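Local atomic coordinates of ribokinase (Cryptococcus neoformans var. grubii serotype A, PDB entry 6CW5), a protein that probably phosphorylates D-ribose at O-5 with magnesium-ATP to give D-ribose 5-phosphate, as a homodimeric sugar kinase of the PfkB family. Residues G49-N54 against Q144-L149; A53-A58 against A279-A284. One frame throughout, in Å; residues are numbered along the deposited sequence.

Contact 1. Residues G49-N54 against Q144-L149. With GOL (glycerol), chain B.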
loop_
_atom_site.group_PDB
_atom_site.type_symbol
_atom_site.label_atom_id
_atom_site.label_comp_id
_atom_site.label_asym_id
_atom_site.label_seq_id
_atom_site.Cartn_x
_atom_site.Cartn_y
_atom_site.Cartn_z
ATOM N N GLY A 49 17.345 -15.818 -4.187
ATOM C CA GLY A 49 16.631 -15.891 -2.926
ATOM C C GLY A 49 15.429 -14.950 -2.859
ATOM O O GLY A 49 14.839 -14.598 -3.883
ATOM N N GLY A 50 15.086 -14.543 -1.630
ATOM C CA GLY A 50 13.931 -13.705 -1.352
ATOM C C GLY A 50 12.730 -14.515 -0.888
ATOM O O GLY A 50 12.472 -15.602 -1.406
ATOM N N LYS A 51 11.999 -14.008 0.110
ATOM C CA LYS A 51 10.830 -14.737 0.617
ATOM C C LYS A 51 9.845 -15.070 -0.509
ATOM O O LYS A 51 9.398 -16.221 -0.640
ATOM C CB LYS A 51 10.158 -13.924 1.725
ATOM C CG LYS A 51 10.905 -13.920 3.080
ATOM C CD LYS A 51 10.613 -15.146 3.914
ATOM C CE LYS A 51 11.794 -15.487 4.862
ATOM N NZ LYS A 51 13.006 -15.868 4.010
ATOM N N GLY A 52 9.553 -14.115 -1.388
ATOM C CA GLY A 52 8.571 -14.387 -2.428
ATOM C C GLY A 52 9.061 -15.403 -3.445
ATOM O O GLY A 52 8.368 -16.371 -3.767
ATOM N N ALA A 53 10.267 -15.201 -3.975
ATOM C CA ALA A 53 10.780 -16.137 -4.971
ATOM C C ALA A 53 10.976 -17.545 -4.393
ATOM O O ALA A 53 10.679 -18.550 -5.066
ATOM C CB ALA A 53 12.108 -15.607 -5.536
ATOM N N ASN A 54 11.543 -17.641 -3.184
ATOM C CA ASN A 54 11.768 -18.946 -2.556
ATOM C C ASN A 54 10.459 -19.703 -2.412
ATOM O O ASN A 54 10.374 -20.902 -2.718
ATOM C CB ASN A 54 12.384 -18.802 -1.151
ATOM C CG ASN A 54 13.840 -18.399 -1.158
ATOM O OD1 ASN A 54 14.510 -18.457 -2.178
ATOM N ND2 ASN A 54 14.341 -17.992 0.008
ATOM N N GLN A 144 4.389 -12.225 2.488
ATOM C CA GLN A 144 5.367 -12.176 3.575
ATOM C C GLN A 144 5.518 -10.722 3.943
ATOM O O GLN A 144 4.535 -9.987 3.879
ATOM C CB GLN A 144 6.710 -12.786 3.161
ATOM C CG GLN A 144 6.542 -14.159 2.450
ATOM C CD GLN A 144 6.336 -13.992 0.953
ATOM O OE1 GLN A 144 6.741 -12.973 0.371
ATOM N NE2 GLN A 144 5.695 -14.989 0.315
ATOM N N ASN A 145 6.735 -10.271 4.282
ATOM C CA ASN A 145 6.833 -8.864 4.658
ATOM C C ASN A 145 8.091 -8.218 4.093
ATOM O O ASN A 145 8.656 -7.325 4.726
ATOM C CB ASN A 145 6.801 -8.676 6.191
ATOM C CG ASN A 145 6.570 -7.211 6.607
ATOM O OD1 ASN A 145 5.773 -6.499 5.983
ATOM N ND2 ASN A 145 7.273 -6.753 7.664
ATOM N N GLU A 146 8.530 -8.629 2.909
ATOM C CA GLU A 146 9.720 -8.027 2.303
ATOM C C GLU A 146 9.381 -7.044 1.193
ATOM O O GLU A 146 10.282 -6.660 0.433
ATOM C CB GLU A 146 10.663 -9.108 1.753
ATOM C CG GLU A 146 11.321 -9.932 2.863
ATOM C CD GLU A 146 12.368 -10.937 2.383
ATOM O OE1 GLU A 146 12.348 -11.360 1.198
ATOM O OE2 GLU A 146 13.195 -11.344 3.240
ATOM N N VAL A 147 8.107 -6.672 1.054
ATOM C CA VAL A 147 7.652 -5.629 0.138
ATOM C C VAL A 147 6.894 -4.608 0.976
ATOM O O VAL A 147 6.713 -4.849 2.188
ATOM C CB VAL A 147 6.802 -6.226 -1.003
ATOM C CG1 VAL A 147 7.611 -7.331 -1.682
ATOM C CG2 VAL A 147 5.448 -6.780 -0.469
ATOM N N PRO A 148 6.442 -3.465 0.413
ATOM C CA PRO A 148 5.827 -2.439 1.263
ATOM C C PRO A 148 4.606 -3.014 1.938
ATOM O O PRO A 148 3.798 -3.689 1.297
ATOM C CB PRO A 148 5.422 -1.328 0.277
ATOM C CG PRO A 148 6.429 -1.481 -0.856
ATOM C CD PRO A 148 6.611 -2.979 -0.979
ATOM N N LEU A 149 4.468 -2.736 3.240
ATOM C CA LEU A 149 3.374 -3.375 3.976
ATOM C C LEU A 149 2.022 -2.986 3.396
ATOM O O LEU A 149 1.092 -3.797 3.376
ATOM C CB LEU A 149 3.433 -3.007 5.456
ATOM C CG LEU A 149 2.318 -3.604 6.353
ATOM C CD1 LEU A 149 2.312 -5.133 6.278
ATOM C CD2 LEU A 149 2.505 -3.095 7.830
HETATM C C1 GOL B . 16.001 -15.744 1.792
HETATM O O1 GOL B . 16.627 -16.316 0.609
HETATM C C2 GOL B . 16.589 -14.321 1.932
HETATM O O2 GOL B . 16.524 -13.618 0.738
HETATM C C3 GOL B . 15.852 -13.604 3.080
HETATM O O3 GOL B . 14.488 -13.522 2.674
#

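Contact 2. Residues A53-A58 against A279-A284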
loop_
_atom_site.group_PDB
_atom_site.type_symbol
_atom_site.label_atom_id
_atom_site.label_comp_id
_atom_site.label_asym_id
_atom_site.label_seq_id
_atom_site.Cartn_x
_atom_site.Cartn_y
_atom_site.Cartn_z
ATOM N N ALA A 53 10.267 -15.201 -3.975
ATOM C CA ALA A 53 10.780 -16.137 -4.971
ATOM C C ALA A 53 10.976 -17.545 -4.393
ATOM O O ALA A 53 10.679 -18.550 -5.066
ATOM C CB ALA A 53 12.108 -15.607 -5.536
ATOM N N ASN A 54 11.543 -17.641 -3.184
ATOM C CA ASN A 54 11.768 -18.946 -2.556
ATOM C C ASN A 54 10.459 -19.703 -2.412
ATOM O O ASN A 54 10.374 -20.902 -2.718
ATOM C CB ASN A 54 12.384 -18.802 -1.151
ATOM C CG ASN A 54 13.840 -18.399 -1.158
ATOM O OD1 ASN A 54 14.510 -18.457 -2.178
ATOM N ND2 ASN A 54 14.341 -17.992 0.008
ATOM N N GLN A 55 9.442 -19.023 -1.884
ATOM C CA GLN A 55 8.167 -19.687 -1.636
ATOM C C GLN A 55 7.462 -20.013 -2.953
ATOM O O GLN A 55 6.875 -21.088 -3.091
ATOM C CB GLN A 55 7.302 -18.820 -0.708
ATOM C CG GLN A 55 7.863 -18.834 0.709
ATOM C CD GLN A 55 7.098 -17.974 1.739
ATOM O OE1 GLN A 55 5.950 -17.578 1.535
ATOM N NE2 GLN A 55 7.780 -17.664 2.840
ATOM N N ALA A 56 7.562 -19.132 -3.954
ATOM C CA ALA A 56 6.967 -19.447 -5.258
ATOM C C ALA A 56 7.654 -20.649 -5.894
ATOM O O ALA A 56 7.000 -21.526 -6.478
ATOM C CB ALA A 56 7.062 -18.234 -6.193
ATOM N N PHE A 57 8.982 -20.670 -5.827
ATOM C CA PHE A 57 9.758 -21.786 -6.350
ATOM C C PHE A 57 9.337 -23.101 -5.701
ATOM O O PHE A 57 9.271 -24.145 -6.364
ATOM C CB PHE A 57 11.239 -21.508 -6.092
ATOM C CG PHE A 57 12.151 -22.300 -6.944
ATOM C CD1 PHE A 57 12.407 -21.911 -8.252
ATOM C CD2 PHE A 57 12.762 -23.445 -6.449
ATOM C CE1 PHE A 57 13.280 -22.647 -9.045
ATOM C CE2 PHE A 57 13.615 -24.194 -7.247
ATOM C CZ PHE A 57 13.877 -23.791 -8.542
ATOM N N ALA A 58 9.079 -23.070 -4.391
ATOM C CA ALA A 58 8.673 -24.281 -3.685
ATOM C C ALA A 58 7.264 -24.703 -4.069
ATOM O O ALA A 58 7.000 -25.898 -4.220
ATOM C CB ALA A 58 8.784 -24.070 -2.170
ATOM N N ALA A 279 14.727 -22.881 4.204
ATOM C CA ALA A 279 14.042 -24.094 4.649
ATOM C C ALA A 279 12.636 -23.772 5.130
ATOM O O ALA A 279 11.682 -24.502 4.830
ATOM C CB ALA A 279 14.837 -24.794 5.750
ATOM N N GLY A 280 12.481 -22.669 5.871
ATOM C CA GLY A 280 11.144 -22.214 6.209
ATOM C C GLY A 280 10.359 -21.813 4.974
ATOM O O GLY A 280 9.167 -22.083 4.876
ATOM N N ASP A 281 11.028 -21.164 4.008
ATOM C CA ASP A 281 10.354 -20.816 2.756
ATOM C C ASP A 281 9.947 -22.066 1.988
ATOM O O ASP A 281 8.849 -22.131 1.421
ATOM C CB ASP A 281 11.263 -19.937 1.894
ATOM C CG ASP A 281 11.519 -18.586 2.527
ATOM O OD1 ASP A 281 10.682 -18.162 3.349
ATOM O OD2 ASP A 281 12.540 -17.958 2.230
ATOM N N CYS A 282 10.829 -23.063 1.946
ATOM C CA CYS A 282 10.459 -24.347 1.361
ATOM C C CYS A 282 9.191 -24.888 2.008
ATOM O O CYS A 282 8.224 -25.240 1.323
ATOM C CB CYS A 282 11.607 -25.338 1.520
ATOM S SG CYS A 282 11.292 -26.899 0.707
ATOM N N PHE A 283 9.172 -24.943 3.338
ATOM C CA PHE A 283 7.992 -25.441 4.032
ATOM C C PHE A 283 6.734 -24.686 3.607
ATOM O O PHE A 283 5.709 -25.296 3.276
ATOM C CB PHE A 283 8.202 -25.344 5.546
ATOM C CG PHE A 283 7.046 -25.867 6.335
ATOM C CD1 PHE A 283 6.985 -27.203 6.678
ATOM C CD2 PHE A 283 6.015 -25.028 6.724
ATOM C CE1 PHE A 283 5.906 -27.695 7.404
ATOM C CE2 PHE A 283 4.940 -25.516 7.432
ATOM C CZ PHE A 283 4.894 -26.851 7.778
ATOM N N ALA A 284 6.803 -23.352 3.580
ATOM C CA ALA A 284 5.622 -22.552 3.266
ATOM C C ALA A 284 5.080 -22.865 1.875
ATOM O O ALA A 284 3.868 -23.021 1.685
ATOM C CB ALA A 284 5.961 -21.065 3.373
#

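Contact 1. Residues G49-N54 against Q144-L149
Glu146 reaches across to the start of helix 51-61 and lays its carboxylate over the root of the Lys51 side chain, the two chains crossing at about a right angle. Glu146 OE1 accepts the backbone N-H of Lys51, N to OE1 2.9 Å and nearly straight at 168°, but the donor stands above the carboxylate plane, 40° out of it. The carboxylate therefore meets Lys51 with a face: Lys51 CG lies 3.4 Å from Glu146 CD. The Glu146 chain is extended beyond CG (chi2 -175°), which carries the acid the full way to the helix. Bends at chi2 and chi4 then turn the Lys51 amine away from this acid, NZ to OE2 4.6 Å, and into a salt bridge with Asp281.

Gly49-Asn54 is the family's Gly-Gly-Lys-Gly-Ala-Asn motif, where a strand end passes into a helix N-terminus with Gly50 as N-cap; both Glu146 and this turn are predicted to bind the sugar. A glycerol, probably from the crystallisation liquor, occupies the pocket between them. Its O3 donates to Glu146 OE2 at 2.6 Å and accepts from Lys51 NZ at 3.1 Å, bridging the two charged groups. At the other end, glycerol O1 is reached by Gly50 N at 3.2 Å and, in a weak bond, by Asn54 ND2. Asn22 and Asp24 also bind this molecule, and Ser20 supplies a second partner for Glu146 OE1.

Gln144 packs against the base of the Lys51 side chain. Its CG rests 3.7 Å from Lys51 CB, and the bend at its chi2 swings the amide, bonded through NE2 to Gln55, alongside the first turn. Gln144 OE1 merely comes near Gly52 N, at 3.5 Å; that N-H goes to Ser20 OG.

Contact 2. Residues A53-A58 against A279-A284
Asp281, the predicted proton acceptor, sits between two amides of the facing helix, and each takes one of its carboxylate oxygens. Two helices of the ribokinase fold pack here beside the predicted active site: helix 279-292, whose beginning lies in the Gly-Ala-Gly-Asp signature of PfkB kinases, and helix 51-61. Asn54 ND2 donates to Asp281 OD2 at 2.9 Å, almost straight at 175°. Asp281 OD2 accepts with its anti lone pair, the one away from OD1, and lies in the amide plane of Asn54, although amide and carboxylate planes are turned 45° apart. Gln55 comes from another direction. Its NE2 donates to Asp281 OD1 at 3.0 Å, approaching from above the carboxylate plane while keeping the oxygen close to its own amide plane. Together the two donors fix the rotation of the acid, and Lys51 adds a salt bridge to OD2.

A second shell sets these donors. The Gln55 chain runs extended beyond CG, long enough to carry its amide past the Asp281 backbone to the methyl of Ala284, CD to CB 3.7 Å. The other end of that amide, Gln55 OE1, is held by Gln144 NE2, which helps decide which way round the amide lies. On the Asn54 side, the Ala317 and Met318 loop packs against the side chain.

Outward again is the backbone fit. The axes of the short segments come within 7.6 Å and cross at -45°, and Gln55 and Asp281 bring their CA atoms to 5.0 Å, consistent with the small side chains of Ala58 and Ala284 that face the partner. Cys282 turns its side chain to Cys311 of helix 297-311, and its backbone takes up the contact with helix 51-61: Ala58 CB touches Cys282 O at 3.7 Å.

How the contacts relate
Both contacts start from helix 51-61 and share Ala53 and Asn54, with centres about 10 Å apart close to the centre of the folded chain. Along the sequence the helix comes first, then the loop 144-149 after strand 140-143 of the nine-stranded sheet, and last helix 279-292; segments 53-58 and 279-284 lie 221 residues apart. Contact 1 uses the N-terminal turn of the shared helix, where the sugar is predicted to bind, and contact 2 the next turn, beside the predicted proton acceptor. The Lys51-Asp281 and Gln144-Gln55 pairs link the two directly, consistent with the sugar pocket and the predicted proton acceptor keeping a set position to one another.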